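Sts-2 protein (Mus musculus, PDB 3D4I) has an acid-dependent phosphatase activity in its 2H-phosphatase domain, the part crystallised here, and probably interferes with CBL-mediated down-regulation of receptor-type tyrosine kinases. Local coordinates at residues G11-H17 / T197-S203; S203-D207 / L227-I231; G235-C239 / L250-V255. All blocks are in the same frame, centred on the assembly; numbering follows the deposited sequence.

Contact 1 is the middle of the sheet, strand 11-16 beside strand 196-201, and its far end carries H17 and H202, consistent with the histidine pair of a 2H-phosphatase. Contact 2 takes over where contact 1 stops: S203 belongs to both, and their centres lie about 11 Å apart. Contact 3 continues the same sheet on the other flank of strand 11-16, its centre about 9 Å from that of contact 1; I12 N comes within 2.9 Å of C239 O, and V14 N is equally close to C237 O. The centres of contacts 2 and 3 are about 13 Å apart, yet L206 packs on M236 and C237, and both these contacts touch the second subunit.

Contact 1: G11-H17 / T197-S203; sequences GILVIRH and TLIVSHS. Unlike the reference sequence in segment 11-17: I15 (reference Val).
I199 overlaps two neighbours on the adjoining strand: its CG1 lies 3.9 Å from I12 CG2, and its CB lies 4.0 Å from V14 CG2. I12 also runs alongside T197, with I12 CD1 reaching back to T197 CB at 3.7 Å. On this face I12 and I199 pack against helix 172-187. The opposite face carries L13, I15, L198 and V200, where one methyl group serves two partners: L198 CD2 meets L13 CD2 at 4.0 Å and I15 CD1 at 4.1 Å. Holding the rows together is a regular parallel pairing in which the amides of L13, I15 and H17 bond to T197 O, I199 O and S201 O, while those of T197, I199 and S201 bond to G11 O, L13 O and I15 O.

At the C-terminal ends of the strands the contact turns polar. R16 NE gives its hydrogen to S203 OG at 2.8 Å, in the guanidinium plane but bent (142° at the hydrogen). R16 NH1 reaches H17 O at 3.2 Å from above the carbonyl plane, and H17 CE1 lies over one guanidinium face, near its rim. A chi1 of 58° sets H17 CG between its own backbone N and carbonyl carbon, which brings the ring obliquely up to H202; the centroids are 5.8 Å apart and the planes meet at 77°. H202 NE2 is bonded to S95 OG, which helps set the turn of its ring. R16 and H17 begin the RHG signature of the histidine phosphatases, and two histidines whose rings meet obliquely at the C-terminal ends of neighbouring parallel strands are consistent with the active site of that fold.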
loop_
_atom_site.group_PDB
_atom_site.type_symbol
_atom_site.label_atom_id
_atom_site.label_comp_id
_atom_site.label_asym_id
_atom_site.label_seq_id
_atom_site.Cartn_x
_atom_site.Cartn_y
_atom_site.Cartn_z
ATOM N N GLY A 11 15.995 -8.562 -21.564
ATOM C CA GLY A 11 15.858 -7.403 -20.674
ATOM C C GLY A 11 16.431 -7.635 -19.287
ATOM O O GLY A 11 16.449 -8.773 -18.790
ATOM N N ILE A 12 16.900 -6.553 -18.670
ATOM C CA ILE A 12 17.355 -6.561 -17.274
ATOM C C ILE A 12 16.594 -5.428 -16.575
ATOM O O ILE A 12 16.691 -4.274 -16.986
ATOM C CB ILE A 12 18.871 -6.334 -17.158
ATOM C CG1 ILE A 12 19.641 -7.626 -17.495
ATOM C CG2 ILE A 12 19.268 -5.821 -15.733
ATOM C CD1 ILE A 12 19.754 -8.568 -16.323
ATOM N N LEU A 13 15.809 -5.784 -15.559
ATOM C CA LEU A 13 14.926 -4.832 -14.888
ATOM C C LEU A 13 15.360 -4.776 -13.438
ATOM O O LEU A 13 15.181 -5.737 -12.679
ATOM C CB LEU A 13 13.452 -5.252 -15.011
ATOM C CG LEU A 13 12.416 -4.313 -14.361
ATOM C CD1 LEU A 13 12.453 -2.908 -14.973
ATOM C CD2 LEU A 13 11.016 -4.947 -14.520
ATOM N N VAL A 14 15.973 -3.655 -13.081
ATOM C CA VAL A 14 16.531 -3.485 -11.756
ATOM C C VAL A 14 15.460 -2.768 -10.969
ATOM O O VAL A 14 14.925 -1.759 -11.435
ATOM C CB VAL A 14 17.817 -2.648 -11.763
ATOM C CG1 VAL A 14 18.384 -2.555 -10.336
ATOM C CG2 VAL A 14 18.871 -3.292 -12.702
ATOM N N ILE A 15 15.151 -3.331 -9.805
ATOM C CA ILE A 15 14.000 -2.951 -8.997
ATOM C C ILE A 15 14.446 -2.732 -7.546
ATOM O O ILE A 15 15.037 -3.639 -6.922
ATOM C CB ILE A 15 12.912 -4.072 -9.037
ATOM C CG1 ILE A 15 12.465 -4.333 -10.493
ATOM C CG2 ILE A 15 11.643 -3.657 -8.227
ATOM C CD1 ILE A 15 11.576 -5.537 -10.667
ATOM N N ARG A 16 14.106 -1.564 -6.997
ATOM C CA ARG A 16 14.369 -1.283 -5.595
ATOM C C ARG A 16 13.344 -1.976 -4.691
ATOM O O ARG A 16 12.155 -2.088 -5.027
ATOM C CB ARG A 16 14.410 0.227 -5.309
ATOM C CG ARG A 16 15.044 0.563 -3.935
ATOM C CD ARG A 16 14.255 1.756 -3.341
ATOM N NE ARG A 16 14.799 2.323 -2.105
ATOM C CZ ARG A 16 14.165 2.310 -0.941
ATOM N NH1 ARG A 16 12.944 1.721 -0.799
ATOM N NH2 ARG A 16 14.769 2.891 0.101
ATOM N N HIS A 17 13.810 -2.459 -3.551
ATOM C CA HIS A 17 12.937 -3.111 -2.598
ATOM C C HIS A 17 11.816 -2.154 -2.149
ATOM O O HIS A 17 11.938 -0.933 -2.261
ATOM C CB HIS A 17 13.761 -3.594 -1.378
ATOM C CG HIS A 17 14.507 -2.493 -0.676
ATOM N ND1 HIS A 17 13.889 -1.574 0.147
ATOM C CD2 HIS A 17 15.826 -2.175 -0.672
ATOM C CE1 HIS A 17 14.798 -0.737 0.626
ATOM N NE2 HIS A 17 15.981 -1.082 0.143
ATOM N N THR A 197 15.137 -10.589 -16.977
ATOM C CA THR A 197 15.686 -10.973 -15.692
ATOM C C THR A 197 15.456 -9.849 -14.674
ATOM O O THR A 197 15.802 -8.693 -14.922
ATOM C CB THR A 197 17.205 -11.237 -15.801
ATOM O OG1 THR A 197 17.419 -12.348 -16.679
ATOM C CG2 THR A 197 17.821 -11.551 -14.420
ATOM N N LEU A 198 14.896 -10.198 -13.514
ATOM C CA LEU A 198 14.727 -9.190 -12.445
ATOM C C LEU A 198 15.947 -9.153 -11.536
ATOM O O LEU A 198 16.480 -10.196 -11.174
ATOM C CB LEU A 198 13.452 -9.475 -11.644
ATOM C CG LEU A 198 12.125 -9.759 -12.394
ATOM C CD1 LEU A 198 10.979 -9.916 -11.386
ATOM C CD2 LEU A 198 11.771 -8.671 -13.379
ATOM N N ILE A 199 16.397 -7.945 -11.200
ATOM C CA ILE A 199 17.487 -7.724 -10.282
ATOM C C ILE A 199 16.865 -6.927 -9.128
ATOM O O ILE A 199 16.663 -5.726 -9.239
ATOM C CB ILE A 199 18.656 -6.898 -10.931
ATOM C CG1 ILE A 199 19.212 -7.572 -12.218
ATOM C CG2 ILE A 199 19.769 -6.601 -9.918
ATOM C CD1 ILE A 199 19.761 -8.963 -12.050
ATOM N N VAL A 200 16.539 -7.610 -8.035
ATOM C CA VAL A 200 15.795 -6.976 -6.946
ATOM C C VAL A 200 16.790 -6.609 -5.864
ATOM O O VAL A 200 17.374 -7.491 -5.214
ATOM C CB VAL A 200 14.731 -7.917 -6.353
ATOM C CG1 VAL A 200 13.927 -7.170 -5.246
ATOM C CG2 VAL A 200 13.787 -8.435 -7.468
ATOM N N SER A 201 16.997 -5.313 -5.683
ATOM C CA SER A 201 18.171 -4.843 -4.948
ATOM C C SER A 201 17.867 -3.498 -4.302
ATOM O O SER A 201 16.710 -3.229 -3.919
ATOM C CB SER A 201 19.378 -4.792 -5.913
ATOM O OG SER A 201 20.581 -4.451 -5.239
ATOM N N HIS A 202 18.900 -2.665 -4.198
ATOM C CA HIS A 202 18.929 -1.433 -3.431
ATOM C C HIS A 202 18.919 -0.253 -4.380
ATOM O O HIS A 202 19.135 -0.432 -5.572
ATOM C CB HIS A 202 20.215 -1.407 -2.589
ATOM C CG HIS A 202 20.350 -2.610 -1.700
ATOM N ND1 HIS A 202 19.804 -2.664 -0.432
ATOM C CD2 HIS A 202 20.893 -3.829 -1.928
ATOM C CE1 HIS A 202 20.049 -3.854 0.098
ATOM N NE2 HIS A 202 20.692 -4.585 -0.798
ATOM N N SER A 203 18.667 0.947 -3.862
ATOM C CA SER A 203 18.639 2.147 -4.711
ATOM C C SER A 203 19.956 2.276 -5.483
ATOM O O SER A 203 19.959 2.578 -6.665
ATOM C CB SER A 203 18.403 3.388 -3.862
ATOM O OG SER A 203 17.063 3.407 -3.388
HETATM O O HOH W 1 17.686 0.965 -1.075
#

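Contact 2: S203-D207 / L227-I231; sequences SSALD and LVRKI
S203 and V228 bring the two segments together by close packing: S203 CB sits 3.3 Å from V228 O, and V228 CG1 leans over the S203-S204 backbone, 3.7 Å from S204 CA. I231 fills the next place along. Its extended CG1 arm (chi2 177°) carries CD1 to within 3.2 Å of S203 O, a tight fit, and also to 3.7 Å from L206 CB. The L206 and I231 side chains run antiparallel past one another, so that L206 CD2 meets the other branch, I231 CG2, at 3.8 Å. At the far end D207 and L227 stand roughly perpendicular, with methyl L227 CD2 set against carboxylate oxygen D207 OD1.

In the histidine phosphatase fold seen here, S203 follows directly on central strand 196-201 and leads into the short helix 205-208; the contact lays that junction against the last turn of helix 221-229 and the loop behind it. F266 of the second subunit packs on L206 and I231, and W271 of that subunit on L227, which places the apolar patch at the dimer interface.

The polar links run through water and outside partners. A single water lies 2.8 Å from S203 OG and 2.8 Å from I231 O, with V228 O also near it, and so ties the serine to the end of the other segment. S203 OG meets R16 as well. D207 OD1 forms a salt bridge with R219, which helps hold the carboxylate beside L227, and S204 OG bonds to E127 OE1 on the side turned from V228.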
loop_
_atom_site.group_PDB
_atom_site.type_symbol
_atom_site.label_atom_id
_atom_site.label_comp_id
_atom_site.label_asym_id
_atom_site.label_seq_id
_atom_site.Cartn_x
_atom_site.Cartn_y
_atom_site.Cartn_z
ATOM N N SER A 203 18.667 0.947 -3.862
ATOM C CA SER A 203 18.639 2.147 -4.711
ATOM C C SER A 203 19.956 2.276 -5.483
ATOM O O SER A 203 19.959 2.578 -6.665
ATOM C CB SER A 203 18.403 3.388 -3.862
ATOM O OG SER A 203 17.063 3.407 -3.388
ATOM N N SER A 204 21.065 2.021 -4.803
ATOM C CA SER A 204 22.394 2.065 -5.451
ATOM C C SER A 204 22.510 1.227 -6.736
ATOM O O SER A 204 23.216 1.617 -7.690
ATOM C CB SER A 204 23.453 1.598 -4.460
ATOM O OG SER A 204 23.027 0.431 -3.807
ATOM N N ALA A 205 21.857 0.066 -6.741
ATOM C CA ALA A 205 21.957 -0.869 -7.849
ATOM C C ALA A 205 21.352 -0.340 -9.158
ATOM O O ALA A 205 21.741 -0.798 -10.238
ATOM C CB ALA A 205 21.332 -2.224 -7.480
ATOM N N LEU A 206 20.383 0.577 -9.078
ATOM C CA LEU A 206 19.787 1.113 -10.306
ATOM C C LEU A 206 20.847 1.822 -11.153
ATOM O O LEU A 206 20.711 1.887 -12.371
ATOM C CB LEU A 206 18.573 2.019 -10.059
ATOM C CG LEU A 206 17.211 1.299 -9.938
ATOM C CD1 LEU A 206 17.061 0.690 -8.565
ATOM C CD2 LEU A 206 16.057 2.246 -10.209
ATOM N N ASP A 207 21.899 2.310 -10.497
ATOM C CA ASP A 207 23.060 2.888 -11.180
ATOM C C ASP A 207 24.180 1.847 -11.397
ATOM O O ASP A 207 24.642 1.619 -12.528
ATOM C CB ASP A 207 23.601 4.110 -10.414
ATOM C CG ASP A 207 24.628 4.905 -11.227
ATOM O OD1 ASP A 207 24.262 5.401 -12.313
ATOM O OD2 ASP A 207 25.782 5.072 -10.784
ATOM N N LEU A 227 22.280 10.794 -6.693
ATOM C CA LEU A 227 21.359 10.140 -7.613
ATOM C C LEU A 227 20.515 9.083 -6.925
ATOM O O LEU A 227 19.308 9.005 -7.151
ATOM C CB LEU A 227 22.157 9.476 -8.751
ATOM C CG LEU A 227 21.651 9.398 -10.193
ATOM C CD1 LEU A 227 22.294 10.498 -11.021
ATOM C CD2 LEU A 227 22.016 8.034 -10.796
ATOM N N VAL A 228 21.147 8.260 -6.092
ATOM C CA VAL A 228 20.479 7.088 -5.541
ATOM C C VAL A 228 19.604 7.397 -4.313
ATOM O O VAL A 228 18.616 6.712 -4.036
ATOM C CB VAL A 228 21.447 5.850 -5.403
ATOM C CG1 VAL A 228 21.986 5.483 -6.791
ATOM C CG2 VAL A 228 22.591 6.096 -4.424
ATOM N N ARG A 229 19.925 8.497 -3.646
ATOM C CA ARG A 229 19.047 9.103 -2.649
ATOM C C ARG A 229 17.603 9.235 -3.159
ATOM O O ARG A 229 16.646 9.044 -2.402
ATOM C CB ARG A 229 19.627 10.479 -2.303
ATOM C CG ARG A 229 18.885 11.261 -1.261
ATOM C CD ARG A 229 19.557 12.606 -1.083
ATOM N NE ARG A 229 18.834 13.703 -1.712
ATOM C CZ ARG A 229 17.633 14.124 -1.318
ATOM N NH1 ARG A 229 16.994 13.510 -0.321
ATOM N NH2 ARG A 229 17.062 15.153 -1.931
ATOM N N LYS A 230 17.458 9.533 -4.449
ATOM C CA LYS A 230 16.180 9.903 -5.070
ATOM C C LYS A 230 15.211 8.773 -5.495
ATOM O O LYS A 230 14.056 9.030 -5.867
ATOM C CB LYS A 230 16.457 10.810 -6.274
ATOM C CG LYS A 230 17.178 12.113 -5.894
ATOM C CD LYS A 230 16.902 13.233 -6.880
ATOM C CE LYS A 230 17.244 14.590 -6.256
ATOM N NZ LYS A 230 17.199 15.720 -7.251
ATOM N N ILE A 231 15.667 7.533 -5.447
ATOM C CA ILE A 231 14.911 6.415 -5.982
ATOM C C ILE A 231 13.826 5.936 -4.978
ATOM O O ILE A 231 14.133 5.653 -3.848
ATOM C CB ILE A 231 15.904 5.283 -6.365
ATOM C CG1 ILE A 231 16.976 5.848 -7.313
ATOM C CG2 ILE A 231 15.174 4.094 -6.977
ATOM C CD1 ILE A 231 18.036 4.856 -7.704
HETATM O O HOH W 2 16.407 5.865 -2.287
#

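Contact 3: G235-C239 / L250-V255; sequences GMCFC and LVNPPV
The F238 ring has P254 over one face: P254 CD stands 4.0 Å from the ring centroid and only 15° off the normal, a CH-pi contact displaced toward the rim. Approaching the same ring obliquely, V251 CG1 comes to 3.7 Å from F238 CD2 and N252 O to 3.4 Å from that same carbon. The torsion that places CG anti to the backbone N (chi1 -171°) lays the phenyl group alongside V251, both projecting to the same side of the sheet, while L13 of strand 11-16 packs against it too.

On the same side of the ring as P254, P253 CA comes against F238 CB, and P253 CG lies 3.8 Å from M236 O. C239 SG lies 4.0 Å from L250 CD2; the shorter approach of C237 SG to the same methyl is doubtful. Farther along, V255 CG2 lies beside the sulfur of M236, although M236 has two conformers; the touch is given by the one described here and is to that extent doubtful.

The backbones form a beta hairpin of strands 236-241 and 248-251. C239 and L250 are a non-hydrogen-bonded pair, and V251 N donates to F238 O at 2.9 Å. Between the same two residues the return bond is not made directly; a water accepts from F238 N at 2.8 Å and donates to V251 O at 2.8 Å. W268 of the second subunit packs on L250 and P253.

A single direct backbone bond plus a water bridge therefore secures the pairing here; most of the rest is apolar contact, with the prolines adding rigid rings but no N-H to extend the strand pairing.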
loop_
_atom_site.group_PDB
_atom_site.type_symbol
_atom_site.label_atom_id
_atom_site.label_comp_id
_atom_site.label_asym_id
_atom_site.label_seq_id
_atom_site.Cartn_x
_atom_site.Cartn_y
_atom_site.Cartn_z
ATOM N N GLY A 235 11.163 1.507 -7.280
ATOM C CA GLY A 235 11.676 2.290 -8.416
ATOM C C GLY A 235 12.402 1.342 -9.365
ATOM O O GLY A 235 13.003 0.379 -8.909
ATOM N N MET A 236 12.319 1.585 -10.681
ATOM C CA MET A 236 12.919 0.667 -11.659
ATOM C C MET A 236 13.783 1.342 -12.730
ATOM O O MET A 236 13.500 2.473 -13.122
ATOM C CB MET A 236 11.810 -0.130 -12.354
ATOM C CG MET A 236 10.957 -0.953 -11.428
ATOM S SD MET A 236 9.646 -1.762 -12.345
ATOM C CE MET A 236 8.824 -2.674 -11.037
ATOM N N CYS A 237 14.815 0.619 -13.186
ATOM C CA CYS A 237 15.679 0.994 -14.323
ATOM C C CYS A 237 15.663 -0.224 -15.236
ATOM O O CYS A 237 15.929 -1.322 -14.764
ATOM C CB CYS A 237 17.135 1.197 -13.848
ATOM S SG CYS A 237 18.240 1.777 -15.133
ATOM N N PHE A 238 15.398 -0.037 -16.526
ATOM C CA PHE A 238 15.261 -1.152 -17.476
ATOM C C PHE A 238 16.294 -1.032 -18.614
ATOM O O PHE A 238 16.401 0.036 -19.255
ATOM C CB PHE A 238 13.834 -1.148 -18.045
ATOM C CG PHE A 238 13.482 -2.361 -18.864
ATOM C CD1 PHE A 238 13.789 -3.643 -18.420
ATOM C CD2 PHE A 238 12.789 -2.218 -20.065
ATOM C CE1 PHE A 238 13.456 -4.776 -19.169
ATOM C CE2 PHE A 238 12.428 -3.340 -20.827
ATOM C CZ PHE A 238 12.766 -4.627 -20.374
ATOM N N CYS A 239 17.046 -2.104 -18.861
ATOM C CA CYS A 239 17.971 -2.136 -20.027
ATOM C C CYS A 239 17.604 -3.273 -20.946
ATOM O O CYS A 239 17.268 -4.349 -20.456
ATOM C CB CYS A 239 19.407 -2.313 -19.574
ATOM S SG CYS A 239 19.967 -0.978 -18.527
ATOM N N LEU A 250 19.224 1.751 -22.297
ATOM C CA LEU A 250 18.152 2.115 -21.377
ATOM C C LEU A 250 16.812 2.319 -22.083
ATOM O O LEU A 250 16.712 3.033 -23.097
ATOM C CB LEU A 250 18.499 3.407 -20.682
ATOM C CG LEU A 250 19.332 3.389 -19.422
ATOM C CD1 LEU A 250 19.691 4.811 -19.132
ATOM C CD2 LEU A 250 18.503 2.790 -18.290
ATOM N N VAL A 251 15.772 1.745 -21.499
ATOM C CA VAL A 251 14.469 1.645 -22.130
ATOM C C VAL A 251 13.461 2.020 -21.037
ATOM O O VAL A 251 13.766 1.860 -19.851
ATOM C CB VAL A 251 14.267 0.178 -22.691
ATOM C CG1 VAL A 251 12.841 -0.117 -23.050
ATOM C CG2 VAL A 251 15.167 -0.072 -23.915
ATOM N N ASN A 252 12.299 2.560 -21.420
ATOM C CA ASN A 252 11.216 2.770 -20.460
ATOM C C ASN A 252 10.909 1.437 -19.772
ATOM O O ASN A 252 10.736 0.426 -20.463
ATOM C CB ASN A 252 9.930 3.253 -21.151
ATOM C CG ASN A 252 9.998 4.702 -21.646
ATOM O OD1 ASN A 252 10.721 5.544 -21.103
ATOM N ND2 ASN A 252 9.204 5.000 -22.683
ATOM N N PRO A 253 10.846 1.405 -18.415
ATOM C CA PRO A 253 10.386 0.155 -17.757
ATOM C C PRO A 253 9.017 -0.312 -18.275
ATOM O O PRO A 253 8.214 0.530 -18.690
ATOM C CB PRO A 253 10.311 0.545 -16.273
ATOM C CG PRO A 253 11.338 1.648 -16.122
ATOM C CD PRO A 253 11.221 2.436 -17.432
ATOM N N PRO A 254 8.758 -1.638 -18.272
ATOM C CA PRO A 254 7.514 -2.200 -18.813
ATOM C C PRO A 254 6.273 -1.892 -17.966
ATOM O O PRO A 254 5.168 -2.215 -18.367
ATOM C CB PRO A 254 7.776 -3.711 -18.781
ATOM C CG PRO A 254 8.734 -3.896 -17.657
ATOM C CD PRO A 254 9.652 -2.699 -17.762
ATOM N N VAL A 255 6.470 -1.310 -16.791
ATOM C CA VAL A 255 5.338 -0.947 -15.929
ATOM C C VAL A 255 5.526 0.461 -15.392
ATOM O O VAL A 255 6.651 0.957 -15.329
ATOM C CB VAL A 255 5.096 -1.966 -14.774
ATOM C CG1 VAL A 255 4.661 -3.301 -15.326
ATOM C CG2 VAL A 255 6.298 -2.130 -13.897
HETATM O O HOH W 3 14.895 2.559 -17.415
#